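Local structure of acyl-coenzyme A oxidase 1 (Yarrowia lipolytica, 5Y9D) at residues 40-45 with 586-591; 100-105 with 157-162; 524-529 with 568-573. The protein catalyses the FAD-dependent oxidation of acyl-CoAs to trans-2-enoyl-CoAs in peroxisomal fatty acid beta-oxidation, with oxygen as electron acceptor and hydrogen peroxide as by-product. One frame throughout, in Å; residues are numbered along the deposited sequence.

Contact 1: residues 40-45 with 586-591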
ATOM      1  N   THR A  40      13.714 -30.134  -0.608  1.00 33.83           N
ATOM      2  CA  THR A  40      14.397 -29.509  -1.719  1.00 31.97           C
ATOM      3  C   THR A  40      15.111 -30.554  -2.586  1.00 33.62           C
ATOM      4  O   THR A  40      15.853 -31.373  -2.070  1.00 33.29           O
ATOM      5  CB  THR A  40      15.363 -28.432  -1.199  1.00 31.08           C
ATOM      6  OG1 THR A  40      14.603 -27.441  -0.514  1.00 31.36           O
ATOM      7  CG2 THR A  40      16.135 -27.732  -2.333  1.00 30.87           C
ATOM      8  N   GLN A  41      14.880 -30.499  -3.899  1.00 36.19           N
ATOM      9  CA  GLN A  41      15.333 -31.524  -4.849  1.00 39.67           C
ATOM     10  C   GLN A  41      16.656 -31.176  -5.503  1.00 38.25           C
ATOM     11  O   GLN A  41      17.253 -32.024  -6.149  1.00 36.00           O
ATOM     12  CB  GLN A  41      14.297 -31.680  -5.969  1.00 47.05           C
ATOM     13  CG  GLN A  41      13.769 -33.102  -6.158  1.00 52.97           C
ATOM     14  CD  GLN A  41      12.563 -33.372  -5.279  1.00 56.42           C
ATOM     15  OE1 GLN A  41      12.563 -33.017  -4.098  1.00 59.48           O
ATOM     16  NE2 GLN A  41      11.519 -33.980  -5.852  1.00 53.39           N
ATOM     17  N   PHE A  42      17.080 -29.920  -5.352  1.00 36.52           N
ATOM     18  CA  PHE A  42      18.242 -29.346  -6.049  1.00 35.13           C
ATOM     19  C   PHE A  42      19.253 -28.714  -5.060  1.00 34.80           C
ATOM     20  O   PHE A  42      18.963 -28.518  -3.891  1.00 38.15           O
ATOM     21  CB  PHE A  42      17.754 -28.301  -7.086  1.00 34.87           C
ATOM     22  CG  PHE A  42      16.870 -27.214  -6.504  1.00 33.15           C
ATOM     23  CD1 PHE A  42      17.420 -26.113  -5.863  1.00 32.00           C
ATOM     24  CD2 PHE A  42      15.500 -27.302  -6.579  1.00 31.22           C
ATOM     25  CE1 PHE A  42      16.609 -25.139  -5.303  1.00 30.92           C
ATOM     26  CE2 PHE A  42      14.691 -26.323  -6.040  1.00 31.30           C
ATOM     27  CZ  PHE A  42      15.243 -25.247  -5.383  1.00 30.37           C
ATOM     28  N   THR A  43      20.448 -28.417  -5.528  1.00 35.30           N
ATOM     29  CA  THR A  43      21.421 -27.670  -4.748  1.00 36.01           C
ATOM     30  C   THR A  43      21.097 -26.171  -4.785  1.00 38.54           C
ATOM     31  O   THR A  43      21.146 -25.538  -5.855  1.00 40.17           O
ATOM     32  CB  THR A  43      22.825 -27.879  -5.311  1.00 37.01           C
ATOM     33  OG1 THR A  43      23.144 -29.279  -5.255  1.00 39.47           O
ATOM     34  CG2 THR A  43      23.874 -27.048  -4.528  1.00 36.34           C
ATOM     35  N   VAL A  44      20.773 -25.606  -3.622  1.00 36.98           N
ATOM     36  CA  VAL A  44      20.299 -24.220  -3.537  1.00 37.14           C
ATOM     37  C   VAL A  44      21.212 -23.256  -4.285  1.00 33.72           C
ATOM     38  O   VAL A  44      20.752 -22.396  -4.994  1.00 35.31           O
ATOM     39  CB  VAL A  44      20.167 -23.735  -2.074  1.00 36.96           C
ATOM     40  CG1 VAL A  44      19.969 -22.231  -2.017  1.00 38.38           C
ATOM     41  CG2 VAL A  44      19.013 -24.431  -1.387  1.00 36.72           C
ATOM     42  N   ARG A  45      22.510 -23.419  -4.136  1.00 33.01           N
ATOM     43  CA  ARG A  45      23.456 -22.489  -4.732  1.00 30.08           C
ATOM     44  C   ARG A  45      23.441 -22.523  -6.247  1.00 32.56           C
ATOM     45  O   ARG A  45      23.896 -21.570  -6.868  1.00 35.00           O
ATOM     46  CB  ARG A  45      24.851 -22.765  -4.218  1.00 28.68           C
ATOM     47  CG  ARG A  45      25.798 -21.619  -4.403  1.00 29.75           C
ATOM     48  CD  ARG A  45      27.189 -22.039  -4.002  1.00 29.36           C
ATOM     49  NE  ARG A  45      28.163 -20.947  -4.118  1.00 30.83           N
ATOM     50  CZ  ARG A  45      28.286 -19.928  -3.257  1.00 28.78           C
ATOM     51  NH1 ARG A  45      27.454 -19.775  -2.224  1.00 28.05           N
ATOM     52  NH2 ARG A  45      29.230 -19.034  -3.451  1.00 27.11           N
ATOM     53  N   ASP A 586      20.886 -27.924 -16.115  1.00 48.60           N
ATOM     54  CA  ASP A 586      19.743 -28.787 -16.405  1.00 48.13           C
ATOM     55  C   ASP A 586      18.979 -29.235 -15.157  1.00 48.86           C
ATOM     56  O   ASP A 586      17.737 -29.265 -15.136  1.00 44.33           O
ATOM     57  CB  ASP A 586      20.227 -29.988 -17.219  1.00 51.90           C
ATOM     58  CG  ASP A 586      20.804 -29.568 -18.596  1.00 53.81           C
ATOM     59  OD1 ASP A 586      20.123 -28.766 -19.334  1.00 48.69           O
ATOM     60  OD2 ASP A 586      21.932 -30.047 -18.914  1.00 46.80           O
ATOM     61  N   ASP A 587      19.713 -29.523 -14.093  1.00 47.26           N
ATOM     62  CA  ASP A 587      19.100 -30.042 -12.891  1.00 49.72           C
ATOM     63  C   ASP A 587      18.039 -29.075 -12.311  1.00 46.35           C
ATOM     64  O   ASP A 587      17.062 -29.512 -11.710  1.00 40.70           O
ATOM     65  CB  ASP A 587      20.195 -30.403 -11.884  1.00 58.72           C
ATOM     66  CG  ASP A 587      21.445 -30.990 -12.571  1.00 70.42           C
ATOM     67  OD1 ASP A 587      22.110 -30.242 -13.338  1.00 68.67           O
ATOM     68  OD2 ASP A 587      21.741 -32.199 -12.378  1.00 79.68           O
ATOM     69  N   ILE A 588      18.220 -27.770 -12.527  1.00 44.63           N
ATOM     70  CA  ILE A 588      17.303 -26.754 -11.989  1.00 39.35           C
ATOM     71  C   ILE A 588      16.284 -26.330 -13.012  1.00 37.14           C
ATOM     72  O   ILE A 588      15.206 -25.818 -12.661  1.00 37.84           O
ATOM     73  CB  ILE A 588      18.041 -25.518 -11.415  1.00 38.12           C
ATOM     74  CG1 ILE A 588      18.866 -24.811 -12.487  1.00 40.37           C
ATOM     75  CG2 ILE A 588      18.948 -25.937 -10.269  1.00 39.27           C
ATOM     76  CD1 ILE A 588      19.943 -23.880 -11.962  1.00 41.00           C
ATOM     77  N   LYS A 589      16.572 -26.589 -14.276  1.00 36.17           N
ATOM     78  CA  LYS A 589      15.699 -26.084 -15.356  1.00 37.82           C
ATOM     79  C   LYS A 589      14.199 -26.383 -15.160  1.00 36.01           C
ATOM     80  O   LYS A 589      13.367 -25.487 -15.368  1.00 36.67           O
ATOM     81  CB  LYS A 589      16.162 -26.568 -16.727  1.00 41.36           C
ATOM     82  CG  LYS A 589      15.950 -25.548 -17.820  1.00 46.86           C
ATOM     83  CD  LYS A 589      15.805 -26.179 -19.198  1.00 52.94           C
ATOM     84  CE  LYS A 589      17.135 -26.325 -19.922  1.00 57.63           C
ATOM     85  NZ  LYS A 589      16.910 -26.269 -21.399  1.00 61.31           N
ATOM     86  N   PRO A 590      13.845 -27.605 -14.722  1.00 33.70           N
ATOM     87  CA  PRO A 590      12.405 -27.920 -14.633  1.00 34.98           C
ATOM     88  C   PRO A 590      11.653 -27.182 -13.538  1.00 33.50           C
ATOM     89  O   PRO A 590      10.484 -26.869 -13.718  1.00 32.49           O
ATOM     90  CB  PRO A 590      12.373 -29.433 -14.383  1.00 35.36           C
ATOM     91  CG  PRO A 590      13.707 -29.903 -14.842  1.00 36.56           C
ATOM     92  CD  PRO A 590      14.664 -28.799 -14.492  1.00 34.85           C
ATOM     93  N   HIS A 591      12.319 -26.894 -12.426  1.00 35.30           N
ATOM     94  CA  HIS A 591      11.710 -26.095 -11.353  1.00 34.90           C
ATOM     95  C   HIS A 591      11.590 -24.644 -11.772  1.00 36.17           C
ATOM     96  O   HIS A 591      10.568 -23.996 -11.517  1.00 37.49           O
ATOM     97  CB  HIS A 591      12.509 -26.196 -10.062  1.00 35.32           C
ATOM     98  CG  HIS A 591      12.789 -27.602  -9.637  1.00 36.14           C
ATOM     99  ND1 HIS A 591      14.041 -28.177  -9.754  1.00 35.93           N
ATOM    100  CD2 HIS A 591      11.978 -28.553  -9.119  1.00 36.83           C
ATOM    101  CE1 HIS A 591      13.985 -29.428  -9.331  1.00 38.26           C
ATOM    102  NE2 HIS A 591      12.747 -29.679  -8.935  1.00 39.34           N
TER
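Phe42 overlaps the imidazole of His591 with one corner of its ring: CD2 stands 3.5 Å above the imidazole plane, shifted toward the rim on the ND1 side, and lies 3.6 Å from His591 ND1. The ring centroids are 5.1 Å apart and the planes meet at 50°, an oblique pairing. The phenyl group reaches this position because its CG sits between the backbone N and the carbonyl carbon (chi1 55°). The same torsion brings one ring face under Thr40 of its own segment, whose CG2 is 3.9 Å above the ring centre. At the root of the side chain, Phe42 CB meets Ile588 CG2 at 4.1 Å. Gln41 adds only its CB, 3.9 Å from His591 NE2.

Gln639 touches both side chains, Phe42 and His591, and Leu643 of helix 640-646 also packs on Phe42, so this loop before helix 44-52 is held against the start of helix 589-606 with help from a third element. Between the two segments the contact is apolar and aromatic, with neither hydrogen bond nor salt bridge, so it rests on the fit of Phe42 against His591 and Ile588.

Contact 2: residues 100-105 with 157-162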
ATOM      1  N   PRO A 100      34.395   4.834   2.234  1.00 28.22           N
ATOM      2  CA  PRO A 100      35.606   4.294   1.595  1.00 27.19           C
ATOM      3  C   PRO A 100      35.359   3.557   0.272  1.00 29.01           C
ATOM      4  O   PRO A 100      36.203   3.584  -0.649  1.00 30.00           O
ATOM      5  CB  PRO A 100      36.126   3.300   2.619  1.00 27.12           C
ATOM      6  CG  PRO A 100      35.499   3.705   3.917  1.00 27.48           C
ATOM      7  CD  PRO A 100      34.148   4.219   3.548  1.00 27.70           C
ATOM      8  N   TYR A 101      34.218   2.905   0.164  1.00 30.12           N
ATOM      9  CA  TYR A 101      33.881   2.158  -1.056  1.00 33.42           C
ATOM     10  C   TYR A 101      33.619   3.031  -2.313  1.00 34.94           C
ATOM     11  O   TYR A 101      33.595   2.530  -3.432  1.00 36.18           O
ATOM     12  CB  TYR A 101      32.681   1.210  -0.784  1.00 33.78           C
ATOM     13  CG  TYR A 101      32.936   0.142   0.279  1.00 33.08           C
ATOM     14  CD1 TYR A 101      33.970  -0.779   0.139  1.00 33.23           C
ATOM     15  CD2 TYR A 101      32.119   0.041   1.419  1.00 34.62           C
ATOM     16  CE1 TYR A 101      34.202  -1.771   1.105  1.00 33.85           C
ATOM     17  CE2 TYR A 101      32.338  -0.936   2.382  1.00 35.00           C
ATOM     18  CZ  TYR A 101      33.383  -1.847   2.222  1.00 34.19           C
ATOM     19  OH  TYR A 101      33.606  -2.821   3.168  1.00 30.86           O
ATOM     20  N   LEU A 102      33.441   4.335  -2.138  1.00 38.18           N
ATOM     21  CA  LEU A 102      33.242   5.244  -3.273  1.00 38.26           C
ATOM     22  C   LEU A 102      34.535   5.420  -4.088  1.00 42.33           C
ATOM     23  O   LEU A 102      34.504   5.858  -5.245  1.00 43.72           O
ATOM     24  CB  LEU A 102      32.779   6.613  -2.785  1.00 36.28           C
ATOM     25  CG  LEU A 102      31.540   6.603  -1.887  1.00 38.08           C
ATOM     26  CD1 LEU A 102      31.467   7.882  -1.077  1.00 36.47           C
ATOM     27  CD2 LEU A 102      30.275   6.393  -2.708  1.00 39.30           C
ATOM     28  N   VAL A 103      35.671   5.121  -3.471  1.00 40.38           N
ATOM     29  CA  VAL A 103      36.949   5.302  -4.121  1.00 40.48           C
ATOM     30  C   VAL A 103      37.401   4.038  -4.812  1.00 41.22           C
ATOM     31  O   VAL A 103      38.175   4.116  -5.746  1.00 42.58           O
ATOM     32  CB  VAL A 103      38.039   5.734  -3.112  1.00 42.14           C
ATOM     33  CG1 VAL A 103      39.422   5.733  -3.757  1.00 41.52           C
ATOM     34  CG2 VAL A 103      37.719   7.123  -2.581  1.00 43.92           C
ATOM     35  N   THR A 104      36.958   2.873  -4.349  1.00 39.87           N
ATOM     36  CA  THR A 104      37.474   1.639  -4.902  1.00 37.45           C
ATOM     37  C   THR A 104      36.482   0.943  -5.809  1.00 37.76           C
ATOM     38  O   THR A 104      36.893   0.221  -6.705  1.00 34.55           O
ATOM     39  CB  THR A 104      37.977   0.676  -3.804  1.00 37.43           C
ATOM     40  OG1 THR A 104      36.922   0.344  -2.889  1.00 36.99           O
ATOM     41  CG2 THR A 104      39.132   1.328  -3.045  1.00 37.64           C
ATOM     42  N   ASP A 105      35.192   1.172  -5.590  1.00 36.75           N
ATOM     43  CA  ASP A 105      34.164   0.417  -6.281  1.00 38.46           C
ATOM     44  C   ASP A 105      34.167   0.706  -7.788  1.00 40.10           C
ATOM     45  O   ASP A 105      34.272   1.853  -8.228  1.00 40.49           O
ATOM     46  CB  ASP A 105      32.740   0.700  -5.697  1.00 40.42           C
ATOM     47  CG  ASP A 105      32.408  -0.128  -4.408  1.00 40.30           C
ATOM     48  OD1 ASP A 105      33.201  -1.001  -3.977  1.00 41.46           O
ATOM     49  OD2 ASP A 105      31.326   0.093  -3.820  1.00 39.57           O
ATOM     50  N   VAL A 157      34.162  13.554  -5.713  1.00 28.30           N
ATOM     51  CA  VAL A 157      34.162  12.074  -5.668  1.00 30.82           C
ATOM     52  C   VAL A 157      34.550  11.535  -4.269  1.00 32.84           C
ATOM     53  O   VAL A 157      33.792  10.762  -3.673  1.00 35.57           O
ATOM     54  CB  VAL A 157      35.067  11.438  -6.751  1.00 32.83           C
ATOM     55  CG1 VAL A 157      35.033   9.925  -6.672  1.00 33.13           C
ATOM     56  CG2 VAL A 157      34.616  11.845  -8.144  1.00 35.78           C
ATOM     57  N   ALA A 158      35.670  11.990  -3.705  1.00 31.36           N
ATOM     58  CA  ALA A 158      36.087  11.524  -2.359  1.00 34.45           C
ATOM     59  C   ALA A 158      35.153  11.880  -1.141  1.00 31.99           C
ATOM     60  O   ALA A 158      35.302  11.324  -0.056  1.00 28.91           O
ATOM     61  CB  ALA A 158      37.509  12.006  -2.081  1.00 34.89           C
ATOM     62  N   VAL A 159      34.220  12.808  -1.339  1.00 31.60           N
ATOM     63  CA  VAL A 159      33.378  13.365  -0.278  1.00 30.59           C
ATOM     64  C   VAL A 159      34.221  13.963   0.859  1.00 32.57           C
ATOM     65  O   VAL A 159      34.034  13.681   2.031  1.00 34.06           O
ATOM     66  CB  VAL A 159      32.338  12.340   0.193  1.00 32.32           C
ATOM     67  CG1 VAL A 159      31.179  13.045   0.817  1.00 34.43           C
ATOM     68  CG2 VAL A 159      31.759  11.584  -0.984  1.00 34.19           C
ATOM     69  N   LYS A 160      35.187  14.766   0.468  1.00 36.59           N
ATOM     70  CA  LYS A 160      36.013  15.468   1.406  1.00 35.46           C
ATOM     71  C   LYS A 160      35.755  16.946   1.286  1.00 34.80           C
ATOM     72  O   LYS A 160      36.050  17.559   0.281  1.00 35.31           O
ATOM     73  CB  LYS A 160      37.471  15.166   1.117  1.00 38.10           C
ATOM     74  CG  LYS A 160      37.798  13.689   1.110  1.00 38.35           C
ATOM     75  CD  LYS A 160      39.096  13.412   1.835  1.00 39.34           C
ATOM     76  CE  LYS A 160      39.405  11.930   1.883  1.00 42.53           C
ATOM     77  NZ  LYS A 160      40.101  11.502   3.128  1.00 41.37           N
ATOM     78  N   GLN A 161      35.191  17.508   2.336  1.00 35.65           N
ATOM     79  CA  GLN A 161      34.877  18.913   2.394  1.00 33.54           C
ATOM     80  C   GLN A 161      33.817  19.225   1.368  1.00 31.22           C
ATOM     81  O   GLN A 161      33.650  20.350   0.976  1.00 30.97           O
ATOM     82  CB  GLN A 161      36.123  19.737   2.137  1.00 35.02           C
ATOM     83  CG  GLN A 161      37.254  19.435   3.089  1.00 37.88           C
ATOM     84  CD  GLN A 161      38.093  20.639   3.411  1.00 40.24           C
ATOM     85  OE1 GLN A 161      37.676  21.764   3.230  1.00 41.98           O
ATOM     86  NE2 GLN A 161      39.285  20.401   3.896  1.00 44.19           N
ATOM     87  N   PHE A 162      33.137  18.200   0.896  1.00 30.86           N
ATOM     88  CA  PHE A 162      32.210  18.344  -0.190  1.00 30.93           C
ATOM     89  C   PHE A 162      31.093  17.319  -0.092  1.00 28.90           C
ATOM     90  O   PHE A 162      31.361  16.143  -0.053  1.00 26.96           O
ATOM     91  CB  PHE A 162      32.993  18.128  -1.472  1.00 32.77           C
ATOM     92  CG  PHE A 162      32.317  18.637  -2.686  1.00 34.17           C
ATOM     93  CD1 PHE A 162      31.207  17.997  -3.182  1.00 34.03           C
ATOM     94  CD2 PHE A 162      32.793  19.741  -3.341  1.00 35.07           C
ATOM     95  CE1 PHE A 162      30.581  18.459  -4.304  1.00 35.62           C
ATOM     96  CE2 PHE A 162      32.172  20.203  -4.471  1.00 35.33           C
ATOM     97  CZ  PHE A 162      31.066  19.563  -4.951  1.00 32.47           C
TER
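Leu102 reaches toward Val159 and makes the one close side-chain contact between 100-105 and 157-162. Its CB already points at the other segment but is still 5.4 Å from Val159 CG2, too far to touch. One bond on, CG has closed only to 5.1 Å from that methyl. The branch then divides the work: Leu102 CD1 arrives 3.7 Å from Val159 CG2, whereas CD2 stays 5.7 Å from it. Two torsions account for this. CG lies beside the backbone N, opposite the carbonyl carbon (chi1 -54°), and CD1 continues the chain away from CA (chi2 160°), so the longer reach belongs to CD1. The two side chains approach at a slant, methyl against methyl.

Val159 answers from an unusual backbone, with phi and psi both positive, a left-handed helical conformation, and its CB points toward the other segment. Beside this pair, Val157 CG1 comes 4.3 Å from Leu102 O, a looser approach to the backbone.

Helix 122-142 touches both partners, Asn132 on Leu102 and His131 on Val159. The second subunit also holds the loop: Arg697 of that subunit donates a hydrogen bond through NH1 to Val159 O, and Phe694 of the same subunit packs on the valine.

The contact therefore ties the short, weakly bonded helix 101-104 to the loop that leaves helix 145-153 for strand 166-167. Such a passage from an N-terminal helical domain to a middle beta domain is characteristic of the acyl-CoA dehydrogenase and oxidase fold, and here it also meets the dimer partner.

Contact 3: residues 524-529 with 568-573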
ATOM      1  N   GLU A 524       4.237 -16.062 -27.604  1.00 39.00           N
ATOM      2  CA  GLU A 524       3.524 -15.662 -28.800  1.00 37.20           C
ATOM      3  C   GLU A 524       2.160 -15.107 -28.440  1.00 35.89           C
ATOM      4  O   GLU A 524       1.696 -14.153 -29.059  1.00 33.37           O
ATOM      5  CB  GLU A 524       3.403 -16.859 -29.759  1.00 40.25           C
ATOM      6  CG  GLU A 524       2.720 -16.552 -31.092  1.00 46.01           C
ATOM      7  CD  GLU A 524       3.394 -15.420 -31.848  1.00 50.97           C
ATOM      8  OE1 GLU A 524       4.626 -15.294 -31.688  1.00 61.07           O
ATOM      9  OE2 GLU A 524       2.715 -14.655 -32.584  1.00 52.78           O
ATOM     10  N   ALA A 525       1.515 -15.674 -27.419  1.00 34.97           N
ATOM     11  CA  ALA A 525       0.212 -15.156 -27.010  1.00 34.27           C
ATOM     12  C   ALA A 525       0.374 -13.755 -26.480  1.00 33.61           C
ATOM     13  O   ALA A 525      -0.450 -12.859 -26.757  1.00 29.75           O
ATOM     14  CB  ALA A 525      -0.432 -16.038 -25.969  1.00 36.11           C
ATOM     15  N   PHE A 526       1.454 -13.559 -25.733  1.00 34.57           N
ATOM     16  CA  PHE A 526       1.667 -12.262 -25.110  1.00 36.14           C
ATOM     17  C   PHE A 526       2.080 -11.237 -26.119  1.00 35.48           C
ATOM     18  O   PHE A 526       1.527 -10.140 -26.114  1.00 37.98           O
ATOM     19  CB  PHE A 526       2.639 -12.332 -23.923  1.00 38.18           C
ATOM     20  CG  PHE A 526       1.929 -12.350 -22.624  1.00 38.37           C
ATOM     21  CD1 PHE A 526       1.552 -13.541 -22.051  1.00 40.65           C
ATOM     22  CD2 PHE A 526       1.535 -11.174 -22.036  1.00 39.82           C
ATOM     23  CE1 PHE A 526       0.840 -13.562 -20.879  1.00 39.21           C
ATOM     24  CE2 PHE A 526       0.821 -11.185 -20.868  1.00 40.21           C
ATOM     25  CZ  PHE A 526       0.472 -12.384 -20.288  1.00 38.96           C
ATOM     26  N   ARG A 527       3.025 -11.597 -26.986  1.00 33.10           N
ATOM     27  CA  ARG A 527       3.434 -10.738 -28.102  1.00 33.62           C
ATOM     28  C   ARG A 527       2.270 -10.300 -29.009  1.00 35.65           C
ATOM     29  O   ARG A 527       2.160  -9.131 -29.392  1.00 37.87           O
ATOM     30  CB  ARG A 527       4.490 -11.444 -28.920  1.00 34.17           C
ATOM     31  CG  ARG A 527       5.804 -11.536 -28.184  1.00 35.55           C
ATOM     32  CD  ARG A 527       6.833 -12.340 -28.927  1.00 37.27           C
ATOM     33  NE  ARG A 527       8.137 -12.083 -28.334  1.00 41.21           N
ATOM     34  CZ  ARG A 527       9.254 -12.735 -28.621  1.00 44.06           C
ATOM     35  NH1 ARG A 527       9.299 -13.716 -29.522  1.00 44.03           N
ATOM     36  NH2 ARG A 527      10.352 -12.375 -27.999  1.00 49.10           N
ATOM     37  N   THR A 528       1.394 -11.244 -29.319  1.00 35.39           N
ATOM     38  CA  THR A 528       0.152 -10.974 -30.033  1.00 35.29           C
ATOM     39  C   THR A 528      -0.756  -9.979 -29.326  1.00 35.07           C
ATOM     40  O   THR A 528      -1.319  -9.095 -29.970  1.00 35.31           O
ATOM     41  CB  THR A 528      -0.622 -12.295 -30.237  1.00 33.54           C
ATOM     42  OG1 THR A 528       0.199 -13.181 -30.997  1.00 36.30           O
ATOM     43  CG2 THR A 528      -1.911 -12.068 -30.955  1.00 32.54           C
ATOM     44  N   ALA A 529      -0.944 -10.142 -28.020  1.00 35.69           N
ATOM     45  CA  ALA A 529      -1.770  -9.183 -27.270  1.00 36.23           C
ATOM     46  C   ALA A 529      -1.104  -7.815 -27.277  1.00 34.16           C
ATOM     47  O   ALA A 529      -1.746  -6.809 -27.506  1.00 36.12           O
ATOM     48  CB  ALA A 529      -2.030  -9.649 -25.838  1.00 35.18           C
ATOM     49  N   HIS A 568       3.319  -4.761 -22.931  1.00 27.46           N
ATOM     50  CA  HIS A 568       4.612  -4.994 -23.598  1.00 26.89           C
ATOM     51  C   HIS A 568       5.708  -5.252 -22.566  1.00 28.03           C
ATOM     52  O   HIS A 568       6.573  -6.099 -22.751  1.00 30.88           O
ATOM     53  CB  HIS A 568       4.985  -3.780 -24.455  1.00 27.59           C
ATOM     54  CG  HIS A 568       6.450  -3.678 -24.746  1.00 28.25           C
ATOM     55  ND1 HIS A 568       7.075  -4.451 -25.695  1.00 27.62           N
ATOM     56  CD2 HIS A 568       7.417  -2.930 -24.179  1.00 29.45           C
ATOM     57  CE1 HIS A 568       8.363  -4.166 -25.720  1.00 28.09           C
ATOM     58  NE2 HIS A 568       8.598  -3.255 -24.803  1.00 29.94           N
ATOM     59  N   THR A 569       5.668  -4.485 -21.487  1.00 27.81           N
ATOM     60  CA  THR A 569       6.504  -4.733 -20.337  1.00 27.33           C
ATOM     61  C   THR A 569       6.273  -6.135 -19.809  1.00 26.41           C
ATOM     62  O   THR A 569       7.257  -6.883 -19.612  1.00 23.16           O
ATOM     63  CB  THR A 569       6.264  -3.729 -19.190  1.00 27.21           C
ATOM     64  OG1 THR A 569       6.566  -2.401 -19.632  1.00 26.79           O
ATOM     65  CG2 THR A 569       7.174  -4.045 -18.042  1.00 28.01           C
ATOM     66  N   ARG A 570       5.005  -6.514 -19.583  1.00 24.82           N
ATOM     67  CA  ARG A 570       4.777  -7.846 -19.032  1.00 26.33           C
ATOM     68  C   ARG A 570       5.278  -8.937 -19.983  1.00 26.77           C
ATOM     69  O   ARG A 570       5.867  -9.925 -19.527  1.00 24.77           O
ATOM     70  CB  ARG A 570       3.332  -8.096 -18.640  1.00 30.00           C
ATOM     71  CG  ARG A 570       3.122  -9.483 -18.029  1.00 31.77           C
ATOM     72  CD  ARG A 570       3.931  -9.664 -16.724  1.00 33.94           C
ATOM     73  NE  ARG A 570       2.992  -9.977 -15.643  1.00 37.25           N
ATOM     74  CZ  ARG A 570       2.595  -9.141 -14.694  1.00 36.46           C
ATOM     75  NH1 ARG A 570       3.097  -7.927 -14.575  1.00 34.04           N
ATOM     76  NH2 ARG A 570       1.692  -9.556 -13.824  1.00 43.34           N
ATOM     77  N   GLN A 571       5.070  -8.724 -21.290  1.00 26.70           N
ATOM     78  CA  GLN A 571       5.583  -9.607 -22.354  1.00 28.07           C
ATOM     79  C   GLN A 571       7.121  -9.639 -22.378  1.00 28.02           C
ATOM     80  O   GLN A 571       7.733 -10.676 -22.606  1.00 28.95           O
ATOM     81  CB  GLN A 571       4.991  -9.178 -23.723  1.00 29.79           C
ATOM     82  CG  GLN A 571       5.533  -9.895 -24.955  1.00 28.88           C
ATOM     83  CD  GLN A 571       6.882  -9.362 -25.399  1.00 28.59           C
ATOM     84  OE1 GLN A 571       7.190  -8.172 -25.236  1.00 31.34           O
ATOM     85  NE2 GLN A 571       7.717 -10.241 -25.903  1.00 28.20           N
ATOM     86  N   HIS A 572       7.751  -8.506 -22.144  1.00 29.38           N
ATOM     87  CA  HIS A 572       9.195  -8.472 -22.071  1.00 30.27           C
ATOM     88  C   HIS A 572       9.765  -9.328 -20.933  1.00 31.91           C
ATOM     89  O   HIS A 572      10.803 -10.014 -21.096  1.00 34.14           O
ATOM     90  CB  HIS A 572       9.667  -7.047 -21.888  1.00 31.75           C
ATOM     91  CG  HIS A 572      11.116  -6.852 -22.183  1.00 35.30           C
ATOM     92  ND1 HIS A 572      11.660  -7.115 -23.418  1.00 37.18           N
ATOM     93  CD2 HIS A 572      12.127  -6.383 -21.420  1.00 39.21           C
ATOM     94  CE1 HIS A 572      12.950  -6.836 -23.401  1.00 39.71           C
ATOM     95  NE2 HIS A 572      13.257  -6.383 -22.201  1.00 41.03           N
ATOM     96  N   LEU A 573       9.107  -9.295 -19.782  1.00 30.78           N
ATOM     97  CA  LEU A 573       9.657  -9.979 -18.612  1.00 31.07           C
ATOM     98  C   LEU A 573       9.482 -11.461 -18.750  1.00 31.24           C
ATOM     99  O   LEU A 573      10.425 -12.231 -18.508  1.00 32.59           O
ATOM    100  CB  LEU A 573       9.022  -9.508 -17.321  1.00 31.21           C
ATOM    101  CG  LEU A 573       9.595  -8.234 -16.723  1.00 33.63           C
ATOM    102  CD1 LEU A 573       8.779  -7.909 -15.467  1.00 35.70           C
ATOM    103  CD2 LEU A 573      11.080  -8.358 -16.370  1.00 34.30           C
TER
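Arg570 is the first residue along 568-573 to touch segment 524-529 of helix 519-544, and it does so with its aliphatic part: CG is 4.0 Å from Phe526 CE2. The two side chains lie side by side and point the same way. The arginine bends at both chi2 and chi3, and its charged end is engaged elsewhere, NE in a hydrogen bond to Ser603, NH2 in a salt bridge to Glu606, with Tyr367 as a cation-pi partner. One methylene of its stem thus packs against the phenylalanine, while the charge is held by other residues.

Gln571 follows and covers more of the other helix than any neighbour in its segment. Its CB is 3.9 Å from Phe526 CB, and CG, placed opposite the backbone N (chi1 174°), comes 3.6 Å from Arg527 CG. A bend at chi2 carries the amide to the edge of the Arg527 guanidinium, near its plane, with the two flat groups inclined by 44°. The amide is probably turned over in the model.

His572 and Leu573 turn to other partners, both resting on Met420. Phe526 CA and Gln571 CA are 5.5 Å apart, with the axes of the short segments 9.0 Å apart at closest. At 159° between their directions, the segments run nearly antiparallel.

Around this pair, helix 589-606 packs on Phe526 and Arg570, and Phe611 meets the Phe526 ring edge-to-face. Helices 400-437 and 467-486 receive Thr569, placing helix 558-581 between helix 519-544 and these earlier helices of the all-helical C-terminal part.

All three contacts are only partly buried, yet contact 3 involves the most buried residues and joins two long helices, while contacts 1 and 2 each set a loop or short turn against another element. Helix 589-606, which carries His591 of contact 1, also packs on Phe526 and Arg570 of contact 3, the centres lying about 27 Å apart. Contact 2 lies on the opposite side of the chain's centre from contact 3, about 43 Å between centres, and alone is touched by the second subunit. Chemistry follows place: ring overlap in contact 1, methyl packing in contact 2, and apolar stems with polar ends in contact 3. Contact 1 spans 541 residues, enclosing both others along the sequence.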